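Local coordinates for protein glucosamine-6-phosphate deaminase (Bacillus subtilis, PDB 2BKX) that belongs to the glucosamine-6-phosphate isomerase/6-phosphogluconolactonase family, a group of Rossmann-like alpha/beta proteins, and holds fructose -6-phosphate in a pocket at one end of its sheet, at residues Ala30-Thr36 against Ile61-Asp67; Thr126-Gly132 against Ser190-Leu196; Ile133-Ile139 against Asp217-Leu223; His138-Asn142 against Thr181-Ile187. One frame throughout, in Å; residues are numbered along the deposited sequence.

Contact 1: Ala30-Thr36 against Ile61-Asp67; sequences AVLGLAT and ITTVNLD. With F6R (fructose -6-phosphate), chain C.
Ala30-Thr36 and Ile61-Asp67 pair as neighbouring parallel strands in the buried centre of the sheet, with their short strand axes 26° apart. Five backbone hydrogen bonds zip them together. Thr62 N donates to Ala30 O at 3.0 Å, and the series continues through Leu32 N to Thr62 O and Val64 N to Leu32 O. Leu34 N to Val64 O and Leu66 N to Leu34 O complete it, so the ladder runs on to the edge of the ligand pocket.

On the face of Leu32 and Leu34, the Leu34 CG beside its backbone N (chi1 -64°) carries CD1 obliquely across Thr63, 3.7 Å from Thr63 CG2. The strand register sets Leu34 CB against the amide of Asn65, 3.7 Å from Asn65 ND2. Farther back, Leu32 CD1 meets Ile61 CD1 at 3.8 Å. The other face carries Val31 and Thr62 side by side, and Val64 CG2 lies 4.0 Å from the bare Gly33 CA. The threonine hydroxyls turn to the next strand region, Thr62 OG1 to Arg98 and Thr63 OG1 to His99.

Past the end of strand 31-34, Thr36 N gives fructose -6-phosphate O1 a nearly straight hydrogen bond of 2.9 Å (166°). The same O1 donates to Asp67 OD2, a bond that is tentative because Asp67 is modelled in two conformers. Ala35 CB packs on Leu66 CD1 at 3.9 Å beside the O1 and O2 end of the ligand. With helix 41-53 linking the strands, this is a beta-alpha-beta unit of a Rossmann-like fold, whose pocket opens at the C-terminal ends of parallel strands.

Contact 2: Thr126-Gly132 against Ser190-Leu196; sequences TDIQLLG and SKRILLL. With F6R (fructose -6-phosphate), chain C.
Between Thr126-Gly132 and Ser190-Leu196 the backbone bonds form a parallel ladder. Lys191 N donates to Thr126 O and Gln129 N to Arg192 O. Leu194 N then reaches Gln129 O in an almost straight bond of 2.9 Å (175°), before Leu131 N to Leu194 O and Leu196 N to Leu131 O.

Polar side chains gather at the start of the strands. Ser190 OG is anti to its backbone N (chi1 -174°), which sets it beside the carbonyl carbon, facing onward to donate to Arg192 O from above that carbonyl's plane. Arg192 O therefore holds two donors, Ser190 OG and Gln129 N. The hydroxyls Thr126 OG1 and Ser190 OG come within 2.7 Å of each other. Alongside, Asp127 OD1 makes a long salt bridge of 3.9 Å to Lys191 NZ, while Asp127 OD2 accepts from Val31 N and Lys27 supplies a further positive charge.

Strands 128-131 and 193-197 are adjacent strands in the parallel core of the Rossmann-like sheet, flanked by strands 31-34 and 229-234.

Apolar contacts occupy both faces. Leu131 CD1 crosses over Ile193 and touches its CG2 at 3.6 Å, and Leu131 CB meets Leu195 CD1 at 3.8 Å. On the reverse face Ile128 CD1 touches both Arg192 CD (4.1 Å) and Leu194 CB, near helix 9-26. At the ligand end Gly132, lacking a side chain, brings its CA to 3.2 Å from fructose -6-phosphate O4.

Contact 3: Ile133-Ile139 against Asp217-Leu223; sequences IGRNGHI and DFPASAL. With F6R (fructose -6-phosphate), chain C.
Phe218 carries its CG opposite the backbone N (chi1 -166°), a setting that lays one face of its ring over Gly137, with Phe218 CE1 3.4 Å from Gly137 CA. Ile133 is extended the same way (chi1 -164°) and drives CD1 into Ala220, 3.6 Å from Ala220 CB, while meeting Phe218 at about a right angle. Ile139 CG2 also reaches Ala220 CB, at 3.8 Å, so the small methyl touches both isoleucines.

One direct hydrogen bond joins the loops: Ala220 N to Gly137 O, 2.9 Å and rather bent at 132°, with the Pro219 ring against the same carbonyl. A water donates to both Asn136 O and Asp217 O.

Gly134-Gly137 form a type I turn, overlapped by an Asx turn in which Asn136 OD1 accepts from His138 N. The turn leads into the pocket wall, where His138 NE2 shares a 2.7 Å hydrogen bond with fructose -6-phosphate O5 at the ring edge and Gly134 CA lies over one ring face. Glu143 OE1 is hydrogen-bonded to both His138 ND1 and Asn136 ND2.

Around this pair, Ile133 and Phe218 rest on helix 203-211, Asn136 and His138 touch helix 159-165, and Leu223 reaches strand 193-197.

Contact 4: His138-Asn142 against Thr181-Ile187; sequences HIGFN and TMGIQTI. With F6R (fructose -6-phosphate), chain C.
Phe141 and Asn142 dock on Thr181 and Met182, where a pocket loop of the Rossmann-like domain meets the N-terminal end of helix 184-188, with Gly183 as its N-cap residue. The firmly held part is largely polar. Thr181 OG1, placed anti to its backbone N (chi1 -174°), accepts from Phe141 N at 2.9 Å along a nearly straight N-H (174°) and donates in turn to Met182 O.

Asn142 ND2 is the second tie. It donates to Met182 O at 2.9 Å, in the plane of that carbonyl, and to Ile139 O at 2.9 Å, which fixes how the amide is turned. Met182 O therefore takes two donors, as does Ile139 O, reached from opposite faces by the backbone N and the ND2 of Asn142. Ile184 CG1 packs closely on the same amide, 3.7 Å from Asn142 CG. The loop bends at Gly140, whose phi is positive (51°), and points Gly140 O at the ligand: fructose -6-phosphate O3 donates to it at 2.7 Å. Phe141 CD2 lies over a face of the His138 ring.

Looser packing is found on the apolar side, which is buried like the rest. Here Ile139 CD1 only grazes Ile187 CD1 at 4.1 Å, the two chains crossing aslant. Ile184 N is hydrogen-bonded to Ser150 OG; Asn142 OD1 is buried with no hydrogen-bonding partner in the model, 3.5 Å from Gly183 CA.

How the contacts relate
Contacts 1 and 2 share one sheet: strands 31-34 and 128-131 are neighbours, so the two ladders, with centres about 9 Å apart, run on as a four-strand parallel core. Contact 1 closes first along the chain. Contact 2 then spans the chain interval in which contact 4 forms, while its segments alternate with those of contact 3. Contacts 3 and 4 start from the same loop, sharing His138 and Ile139, with centres about 9 Å apart. Contact 4 joins contact 1 through Leu66 O and Met182 N, whereas contacts 1 and 3 do not touch. All four reach fructose -6-phosphate, so strand ends and loop together build its pocket.

Contact 1: Ala30-Thr36 against Ile61-Asp67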
# COMPACT_ATOMS: atom_id res chain seq x y z
N ALA A 30 5.01 -16.92 0.50
CA ALA A 30 5.00 -15.61 1.14
C ALA A 30 3.63 -14.99 1.09
O ALA A 30 2.84 -15.25 0.19
CB ALA A 30 5.98 -14.68 0.52
N VAL A 31 3.37 -14.18 2.11
CA VAL A 31 2.22 -13.33 2.20
C VAL A 31 2.70 -11.91 1.89
O VAL A 31 3.50 -11.35 2.65
CB VAL A 31 1.58 -13.38 3.62
CG1 VAL A 31 0.37 -12.46 3.66
CG2 VAL A 31 1.17 -14.83 3.95
N LEU A 32 2.21 -11.34 0.80
CA LEU A 32 2.61 -10.00 0.41
C LEU A 32 1.50 -9.04 0.75
O LEU A 32 0.35 -9.22 0.33
CB LEU A 32 2.85 -9.91 -1.12
CG LEU A 32 3.69 -10.99 -1.79
CD1 LEU A 32 3.71 -10.70 -3.28
CD2 LEU A 32 5.07 -11.07 -1.18
N GLY A 33 1.85 -7.97 1.45
CA GLY A 33 0.95 -6.85 1.64
C GLY A 33 1.12 -5.88 0.51
O GLY A 33 2.25 -5.49 0.23
N LEU A 34 0.02 -5.47 -0.14
CA LEU A 34 0.10 -4.71 -1.37
C LEU A 34 -0.69 -3.41 -1.25
O LEU A 34 -1.55 -3.25 -0.39
CB LEU A 34 -0.43 -5.56 -2.54
CG LEU A 34 0.42 -6.81 -2.82
CD1 LEU A 34 -0.24 -7.57 -3.97
CD2 LEU A 34 1.87 -6.49 -3.15
N ALA A 35 -0.36 -2.49 -2.15
CA ALA A 35 -0.89 -1.14 -2.17
C ALA A 35 -1.39 -0.77 -3.57
O ALA A 35 -0.93 -1.33 -4.57
CB ALA A 35 0.21 -0.16 -1.80
N THR A 36 -2.34 0.15 -3.63
CA THR A 36 -2.80 0.71 -4.89
C THR A 36 -2.30 2.14 -5.03
O THR A 36 -1.35 2.55 -4.34
CB THR A 36 -4.31 0.61 -5.01
OG1 THR A 36 -4.86 1.43 -3.97
CG2 THR A 36 -4.81 -0.81 -4.88
N ILE A 61 1.91 -17.76 -3.72
CA ILE A 61 1.81 -16.53 -2.94
C ILE A 61 0.40 -16.30 -2.45
O ILE A 61 -0.57 -16.79 -3.04
CB ILE A 61 2.32 -15.25 -3.68
CG1 ILE A 61 1.36 -14.72 -4.76
CG2 ILE A 61 3.75 -15.44 -4.20
CD1 ILE A 61 1.67 -13.30 -5.22
N THR A 62 0.32 -15.60 -1.34
CA THR A 62 -0.92 -15.02 -0.83
C THR A 62 -0.72 -13.52 -0.76
O THR A 62 0.37 -13.08 -0.46
CB THR A 62 -1.22 -15.56 0.59
OG1 THR A 62 -1.37 -16.99 0.50
CG2 THR A 62 -2.45 -14.94 1.18
N THR A 63 -1.78 -12.75 -1.03
CA THR A 63 -1.68 -11.29 -0.86
C THR A 63 -2.81 -10.73 -0.04
O THR A 63 -3.94 -11.25 -0.07
CB THR A 63 -1.60 -10.58 -2.23
OG1 THR A 63 -2.84 -10.67 -2.93
CG2 THR A 63 -0.52 -11.18 -3.10
N VAL A 64 -2.49 -9.63 0.67
CA VAL A 64 -3.49 -8.84 1.39
C VAL A 64 -3.26 -7.38 1.00
O VAL A 64 -2.12 -6.89 0.97
CB VAL A 64 -3.43 -9.02 2.93
CG1 VAL A 64 -3.84 -10.43 3.27
CG2 VAL A 64 -2.07 -8.75 3.49
N ASN A 65 -4.35 -6.69 0.67
CA ASN A 65 -4.26 -5.29 0.31
C ASN A 65 -4.57 -4.39 1.50
O ASN A 65 -5.32 -4.75 2.41
CB ASN A 65 -5.19 -4.95 -0.86
CG ASN A 65 -4.47 -4.91 -2.17
OD1 ASN A 65 -4.20 -3.79 -2.73
ND2 ASN A 65 -4.07 -6.04 -2.65
N LEU A 66 -4.00 -3.20 1.47
CA LEU A 66 -4.18 -2.22 2.52
C LEU A 66 -5.61 -1.77 2.70
O LEU A 66 -6.07 -1.56 3.82
CB LEU A 66 -3.33 -0.97 2.25
CG LEU A 66 -1.84 -1.09 2.45
CD1 LEU A 66 -1.10 0.09 1.82
CD2 LEU A 66 -1.50 -1.16 3.92
N ASP A 67 -6.30 -1.54 1.59
CA ASP A 67 -7.51 -0.75 1.68
C ASP A 67 -8.47 -0.94 0.54
O ASP A 67 -8.15 -1.54 -0.50
CB ASP A 67 -7.17 0.75 1.89
CG ASP A 67 -6.07 1.27 1.08
OD1 ASP A 67 -5.38 2.12 1.69
OD2 ASP A 67 -5.86 0.89 -0.12
C1 F6R C . -2.45 2.58 -1.15
C2 F6R C . -2.76 3.45 0.05
C3 F6R C . -2.56 4.97 0.13
C4 F6R C . -1.65 5.53 -0.98
C5 F6R C . -1.42 7.03 -0.88
C6 F6R C . -0.56 7.55 -2.03
O1 F6R C . -3.11 1.30 -1.08
O2 F6R C . -3.16 2.87 1.04
O3 F6R C . -1.91 5.27 1.36
O4 F6R C . -0.39 4.86 -0.91
O5 F6R C . -2.65 7.75 -0.82
O6 F6R C . -1.29 7.39 -3.25
P F6R C . -0.54 7.62 -4.64
O1P F6R C . 0.44 6.48 -4.79
O2P F6R C . 0.18 8.93 -4.51
O3P F6R C . -1.59 7.61 -5.70
O HOH W 1 -4.90 3.80 -1.76

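Contact 2: Thr126-Gly132 against Ser190-Leu196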
# COMPACT_ATOMS: atom_id res chain seq x y z
N THR A 126 2.02 -10.37 7.30
CA THR A 126 2.74 -10.27 6.02
C THR A 126 4.27 -10.48 6.11
O THR A 126 4.92 -10.09 7.12
CB THR A 126 2.42 -8.91 5.36
OG1 THR A 126 2.93 -7.86 6.20
CG2 THR A 126 0.93 -8.75 5.20
N ASP A 127 4.86 -11.05 5.06
CA ASP A 127 6.29 -11.16 4.89
C ASP A 127 6.92 -9.85 4.40
O ASP A 127 8.08 -9.53 4.70
CB ASP A 127 6.65 -12.31 3.96
CG ASP A 127 6.35 -13.64 4.60
OD1 ASP A 127 7.17 -14.02 5.45
OD2 ASP A 127 5.28 -14.26 4.31
N ILE A 128 6.17 -9.13 3.56
CA ILE A 128 6.56 -7.78 3.18
C ILE A 128 5.29 -6.97 3.03
O ILE A 128 4.28 -7.53 2.62
CB ILE A 128 7.40 -7.72 1.89
CG1 ILE A 128 8.05 -6.35 1.69
CG2 ILE A 128 6.55 -8.15 0.68
CD1 ILE A 128 9.06 -6.36 0.55
N GLN A 129 5.35 -5.67 3.34
CA GLN A 129 4.19 -4.79 3.16
C GLN A 129 4.66 -3.61 2.34
O GLN A 129 5.49 -2.81 2.80
CB GLN A 129 3.62 -4.33 4.50
CG GLN A 129 2.48 -3.34 4.37
CD GLN A 129 1.25 -3.94 3.75
OE1 GLN A 129 0.61 -4.79 4.37
NE2 GLN A 129 0.86 -3.47 2.55
N LEU A 130 4.13 -3.50 1.11
CA LEU A 130 4.31 -2.32 0.28
C LEU A 130 3.38 -1.19 0.76
O LEU A 130 2.22 -1.42 1.08
CB LEU A 130 4.01 -2.65 -1.18
CG LEU A 130 4.76 -3.67 -2.03
CD1 LEU A 130 4.32 -3.60 -3.51
CD2 LEU A 130 6.19 -3.45 -1.89
N LEU A 131 3.92 0.02 0.80
CA LEU A 131 3.17 1.20 1.19
C LEU A 131 3.47 2.33 0.22
O LEU A 131 4.54 2.40 -0.37
CB LEU A 131 3.62 1.72 2.57
CG LEU A 131 3.42 0.84 3.74
CD1 LEU A 131 4.01 1.49 5.01
CD2 LEU A 131 1.95 0.50 3.96
N GLY A 132 2.50 3.20 0.09
CA GLY A 132 2.77 4.57 -0.39
C GLY A 132 2.57 5.54 0.77
O GLY A 132 2.38 5.12 1.92
N SER A 190 4.04 -6.38 9.96
CA SER A 190 4.74 -6.98 8.85
C SER A 190 6.17 -7.29 9.24
O SER A 190 6.79 -6.54 10.00
CB SER A 190 4.79 -6.04 7.67
OG SER A 190 5.36 -6.70 6.54
N LYS A 191 6.73 -8.31 8.63
CA LYS A 191 8.14 -8.60 8.85
C LYS A 191 9.04 -7.51 8.22
O LYS A 191 10.13 -7.25 8.70
CB LYS A 191 8.49 -9.97 8.26
CG LYS A 191 8.04 -11.16 9.08
CD LYS A 191 8.58 -12.49 8.44
CE LYS A 191 8.85 -13.61 9.46
NZ LYS A 191 9.08 -14.96 8.75
N ARG A 192 8.60 -6.92 7.13
CA ARG A 192 9.43 -6.03 6.33
C ARG A 192 8.53 -5.02 5.65
O ARG A 192 7.50 -5.41 5.09
CB ARG A 192 10.18 -6.81 5.25
CG ARG A 192 11.16 -6.01 4.49
CD ARG A 192 11.94 -6.81 3.48
NE ARG A 192 12.91 -5.93 2.84
CZ ARG A 192 13.78 -6.32 1.93
NH1 ARG A 192 13.79 -7.56 1.50
NH2 ARG A 192 14.63 -5.44 1.44
N ILE A 193 8.92 -3.74 5.70
CA ILE A 193 8.14 -2.69 5.07
C ILE A 193 8.92 -2.07 3.92
O ILE A 193 10.12 -1.83 4.06
CB ILE A 193 7.69 -1.64 6.10
CG1 ILE A 193 6.63 -2.33 7.05
CG2 ILE A 193 7.05 -0.41 5.44
CD1 ILE A 193 6.24 -1.60 8.24
N LEU A 194 8.24 -1.85 2.80
CA LEU A 194 8.82 -1.19 1.63
C LEU A 194 7.91 -0.01 1.29
O LEU A 194 6.80 -0.21 0.80
CB LEU A 194 8.92 -2.19 0.47
CG LEU A 194 9.42 -1.60 -0.85
CD1 LEU A 194 10.76 -0.94 -0.68
CD2 LEU A 194 9.43 -2.68 -1.97
N LEU A 195 8.39 1.20 1.61
CA LEU A 195 7.66 2.44 1.39
C LEU A 195 8.20 3.10 0.13
O LEU A 195 9.39 3.37 0.01
CB LEU A 195 7.78 3.36 2.62
CG LEU A 195 7.23 4.77 2.46
CD1 LEU A 195 5.75 4.79 2.18
CD2 LEU A 195 7.54 5.56 3.71
N LEU A 196 7.29 3.37 -0.81
CA LEU A 196 7.63 3.95 -2.10
C LEU A 196 7.10 5.39 -2.16
O LEU A 196 5.95 5.64 -1.86
CB LEU A 196 6.95 3.16 -3.22
CG LEU A 196 7.19 1.66 -3.22
CD1 LEU A 196 6.46 0.96 -4.36
CD2 LEU A 196 8.68 1.36 -3.25
C1 F6R C . -2.45 2.58 -1.15
C2 F6R C . -2.76 3.45 0.05
C3 F6R C . -2.56 4.97 0.13
C4 F6R C . -1.65 5.53 -0.98
C5 F6R C . -1.42 7.03 -0.88
C6 F6R C . -0.56 7.55 -2.03
O1 F6R C . -3.11 1.30 -1.08
O2 F6R C . -3.16 2.87 1.04
O3 F6R C . -1.91 5.27 1.36
O4 F6R C . -0.39 4.86 -0.91
O5 F6R C . -2.65 7.75 -0.82
O6 F6R C . -1.29 7.39 -3.25
P F6R C . -0.54 7.62 -4.64
O1P F6R C . 0.44 6.48 -4.79
O2P F6R C . 0.18 8.93 -4.51
O3P F6R C . -1.59 7.61 -5.70

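Contact 3: Ile133-Ile139 against Asp217-Leu223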
# COMPACT_ATOMS: atom_id res chain seq x y z
N ILE A 133 2.63 6.83 0.48
CA ILE A 133 2.45 7.87 1.51
C ILE A 133 1.52 8.93 0.97
O ILE A 133 1.65 9.36 -0.17
CB ILE A 133 3.81 8.48 1.97
CG1 ILE A 133 3.66 9.24 3.26
CG2 ILE A 133 4.47 9.32 0.89
CD1 ILE A 133 4.98 9.59 3.95
N GLY A 134 0.59 9.35 1.80
CA GLY A 134 -0.25 10.45 1.42
C GLY A 134 0.51 11.75 1.46
O GLY A 134 1.55 11.88 2.13
N ARG A 135 -0.08 12.77 0.85
CA ARG A 135 0.49 14.09 0.90
C ARG A 135 0.61 14.56 2.34
O ARG A 135 1.50 15.36 2.67
CB ARG A 135 -0.35 15.09 0.08
CG ARG A 135 -0.39 14.80 -1.39
CD ARG A 135 -1.40 15.73 -2.10
NE ARG A 135 -1.48 15.39 -3.51
CZ ARG A 135 -2.27 15.96 -4.42
NH1 ARG A 135 -2.22 15.52 -5.67
NH2 ARG A 135 -3.08 16.96 -4.10
N ASN A 136 -0.30 14.08 3.20
CA ASN A 136 -0.36 14.39 4.61
C ASN A 136 0.30 13.35 5.52
O ASN A 136 0.10 13.35 6.73
CB ASN A 136 -1.82 14.57 5.07
CG ASN A 136 -2.64 13.31 4.91
OD1 ASN A 136 -2.13 12.27 4.48
ND2 ASN A 136 -3.92 13.38 5.26
N GLY A 137 1.06 12.42 4.94
CA GLY A 137 1.71 11.39 5.72
C GLY A 137 0.89 10.16 6.03
O GLY A 137 1.38 9.26 6.71
N HIS A 138 -0.33 10.05 5.48
CA HIS A 138 -1.08 8.83 5.74
C HIS A 138 -0.37 7.62 5.19
O HIS A 138 0.35 7.69 4.21
CB HIS A 138 -2.55 8.91 5.32
CG HIS A 138 -2.85 8.89 3.85
ND1 HIS A 138 -3.80 9.73 3.32
CD2 HIS A 138 -2.42 8.13 2.83
CE1 HIS A 138 -3.92 9.49 2.02
NE2 HIS A 138 -3.11 8.51 1.70
N ILE A 139 -0.62 6.49 5.82
CA ILE A 139 -0.23 5.16 5.33
C ILE A 139 -1.49 4.31 5.38
O ILE A 139 -2.30 4.43 6.28
CB ILE A 139 0.97 4.54 6.07
CG1 ILE A 139 0.73 4.47 7.57
CG2 ILE A 139 2.24 5.33 5.75
CD1 ILE A 139 1.80 3.69 8.37
N ASP A 217 0.13 12.83 14.43
CA ASP A 217 -0.22 13.84 13.44
C ASP A 217 0.39 13.53 12.08
O ASP A 217 -0.07 14.07 11.07
CB ASP A 217 0.20 15.25 13.91
CG ASP A 217 -0.44 16.37 13.09
OD1 ASP A 217 -1.69 16.41 12.96
OD2 ASP A 217 0.30 17.22 12.55
N PHE A 218 1.41 12.67 12.03
CA PHE A 218 2.06 12.27 10.77
C PHE A 218 2.18 10.73 10.76
O PHE A 218 3.16 10.16 11.27
CB PHE A 218 3.42 12.92 10.65
CG PHE A 218 4.00 12.84 9.29
CD1 PHE A 218 3.51 13.62 8.27
CD2 PHE A 218 5.04 11.95 9.03
CE1 PHE A 218 4.04 13.52 7.01
CE2 PHE A 218 5.55 11.81 7.77
CZ PHE A 218 5.05 12.57 6.76
N PRO A 219 1.14 10.04 10.26
CA PRO A 219 1.04 8.59 10.42
C PRO A 219 2.28 7.79 10.03
O PRO A 219 2.65 6.84 10.70
CB PRO A 219 -0.21 8.23 9.59
CG PRO A 219 -1.05 9.46 9.65
CD PRO A 219 -0.11 10.60 9.69
N ALA A 220 2.92 8.19 8.94
CA ALA A 220 4.08 7.44 8.44
C ALA A 220 5.24 7.44 9.47
O ALA A 220 6.14 6.64 9.37
CB ALA A 220 4.56 8.01 7.13
N SER A 221 5.22 8.38 10.41
CA SER A 221 6.25 8.42 11.44
C SER A 221 6.24 7.20 12.33
O SER A 221 7.26 6.90 12.96
CB SER A 221 6.12 9.69 12.28
OG SER A 221 5.07 9.66 13.20
N ALA A 222 5.14 6.45 12.36
CA ALA A 222 5.11 5.17 13.05
C ALA A 222 6.19 4.23 12.53
O ALA A 222 6.66 3.32 13.22
CB ALA A 222 3.75 4.52 12.89
N LEU A 223 6.59 4.39 11.28
CA LEU A 223 7.59 3.51 10.69
C LEU A 223 8.96 3.65 11.33
O LEU A 223 9.81 2.77 11.18
CB LEU A 223 7.69 3.81 9.20
CG LEU A 223 6.40 3.53 8.41
CD1 LEU A 223 6.58 3.90 6.96
CD2 LEU A 223 5.91 2.08 8.54
C1 F6R C . -2.45 2.58 -1.15
C2 F6R C . -2.76 3.45 0.05
C3 F6R C . -2.56 4.97 0.13
C4 F6R C . -1.65 5.53 -0.98
C5 F6R C . -1.42 7.03 -0.88
C6 F6R C . -0.56 7.55 -2.03
O1 F6R C . -3.11 1.30 -1.08
O2 F6R C . -3.16 2.87 1.04
O3 F6R C . -1.91 5.27 1.36
O4 F6R C . -0.39 4.86 -0.91
O5 F6R C . -2.65 7.75 -0.82
O6 F6R C . -1.29 7.39 -3.25
P F6R C . -0.54 7.62 -4.64
O1P F6R C . 0.44 6.48 -4.79
O2P F6R C . 0.18 8.93 -4.51
O3P F6R C . -1.59 7.61 -5.70
O HOH W 2 0.11 15.34 8.59

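Contact 4: His138-Asn142 against Thr181-Ile187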
# COMPACT_ATOMS: atom_id res chain seq x y z
N HIS A 138 -0.33 10.05 5.48
CA HIS A 138 -1.08 8.83 5.74
C HIS A 138 -0.37 7.62 5.19
O HIS A 138 0.35 7.69 4.21
CB HIS A 138 -2.55 8.91 5.32
CG HIS A 138 -2.85 8.89 3.85
ND1 HIS A 138 -3.80 9.73 3.32
CD2 HIS A 138 -2.42 8.13 2.83
CE1 HIS A 138 -3.92 9.49 2.02
NE2 HIS A 138 -3.11 8.51 1.70
N ILE A 139 -0.62 6.49 5.82
CA ILE A 139 -0.23 5.16 5.33
C ILE A 139 -1.49 4.31 5.38
O ILE A 139 -2.30 4.43 6.28
CB ILE A 139 0.97 4.54 6.07
CG1 ILE A 139 0.73 4.47 7.57
CG2 ILE A 139 2.24 5.33 5.75
CD1 ILE A 139 1.80 3.69 8.37
N GLY A 140 -1.69 3.48 4.38
CA GLY A 140 -3.03 3.00 4.09
C GLY A 140 -3.96 4.22 4.01
O GLY A 140 -3.57 5.24 3.45
N PHE A 141 -5.14 4.13 4.60
CA PHE A 141 -5.97 5.33 4.81
C PHE A 141 -6.06 5.71 6.28
O PHE A 141 -7.08 6.25 6.77
CB PHE A 141 -7.34 5.20 4.17
CG PHE A 141 -7.35 5.32 2.65
CD1 PHE A 141 -8.20 4.50 1.95
CD2 PHE A 141 -6.59 6.26 1.96
CE1 PHE A 141 -8.33 4.63 0.55
CE2 PHE A 141 -6.69 6.36 0.55
CZ PHE A 141 -7.56 5.56 -0.13
N ASN A 142 -4.96 5.45 6.99
CA ASN A 142 -4.80 5.93 8.37
C ASN A 142 -4.39 7.38 8.35
O ASN A 142 -3.23 7.69 8.07
CB ASN A 142 -3.77 5.08 9.11
CG ASN A 142 -4.18 3.65 9.19
OD1 ASN A 142 -5.04 3.29 10.01
ND2 ASN A 142 -3.55 2.81 8.40
N THR A 181 -9.52 0.27 5.89
CA THR A 181 -8.05 0.22 5.82
C THR A 181 -7.47 -0.64 6.95
O THR A 181 -7.94 -0.62 8.08
CB THR A 181 -7.46 1.64 5.91
OG1 THR A 181 -6.03 1.58 5.70
CG2 THR A 181 -7.77 2.35 7.17
N MET A 182 -6.44 -1.38 6.59
CA MET A 182 -5.54 -1.97 7.59
C MET A 182 -5.11 -0.86 8.50
O MET A 182 -4.90 0.28 8.04
CB MET A 182 -4.30 -2.48 6.92
CG MET A 182 -4.45 -3.74 6.30
SD MET A 182 -2.76 -4.20 5.72
CE MET A 182 -3.55 -5.08 4.88
N GLY A 183 -5.00 -1.14 9.79
CA GLY A 183 -4.54 -0.12 10.73
C GLY A 183 -3.04 -0.01 10.80
O GLY A 183 -2.29 -0.77 10.15
N ILE A 184 -2.59 0.95 11.58
CA ILE A 184 -1.17 1.14 11.74
C ILE A 184 -0.51 -0.07 12.40
O ILE A 184 0.58 -0.50 11.99
CB ILE A 184 -0.84 2.45 12.46
CG1 ILE A 184 -1.35 3.64 11.63
CG2 ILE A 184 0.65 2.57 12.77
CD1 ILE A 184 -1.19 4.99 12.24
N GLN A 185 -1.16 -0.65 13.42
CA GLN A 185 -0.58 -1.82 14.03
C GLN A 185 -0.59 -3.01 13.05
O GLN A 185 0.33 -3.83 13.02
CB GLN A 185 -1.29 -2.19 15.33
CG GLN A 185 -0.73 -3.42 15.99
CD GLN A 185 0.68 -3.27 16.43
OE1 GLN A 185 0.95 -2.52 17.34
NE2 GLN A 185 1.59 -4.01 15.81
N THR A 186 -1.64 -3.10 12.23
CA THR A 186 -1.69 -4.15 11.21
C THR A 186 -0.47 -4.05 10.27
O THR A 186 0.17 -5.05 9.90
CB THR A 186 -2.98 -4.03 10.35
OG1 THR A 186 -4.10 -3.66 11.17
CG2 THR A 186 -3.26 -5.33 9.65
N ILE A 187 -0.16 -2.82 9.88
CA ILE A 187 1.01 -2.56 9.01
C ILE A 187 2.35 -2.87 9.73
O ILE A 187 3.24 -3.55 9.19
CB ILE A 187 0.96 -1.12 8.51
CG1 ILE A 187 -0.24 -0.93 7.56
CG2 ILE A 187 2.32 -0.65 7.89
CD1 ILE A 187 -0.58 0.53 7.28
C1 F6R C . -2.45 2.58 -1.15
C2 F6R C . -2.76 3.45 0.05
C3 F6R C . -2.56 4.97 0.13
C4 F6R C . -1.65 5.53 -0.98
C5 F6R C . -1.42 7.03 -0.88
C6 F6R C . -0.56 7.55 -2.03
O1 F6R C . -3.11 1.30 -1.08
O2 F6R C . -3.16 2.87 1.04
O3 F6R C . -1.91 5.27 1.36
O4 F6R C . -0.39 4.86 -0.91
O5 F6R C . -2.65 7.75 -0.82
O6 F6R C . -1.29 7.39 -3.25
P F6R C . -0.54 7.62 -4.64
O1P F6R C . 0.44 6.48 -4.79
O2P F6R C . 0.18 8.93 -4.51
O3P F6R C . -1.59 7.61 -5.70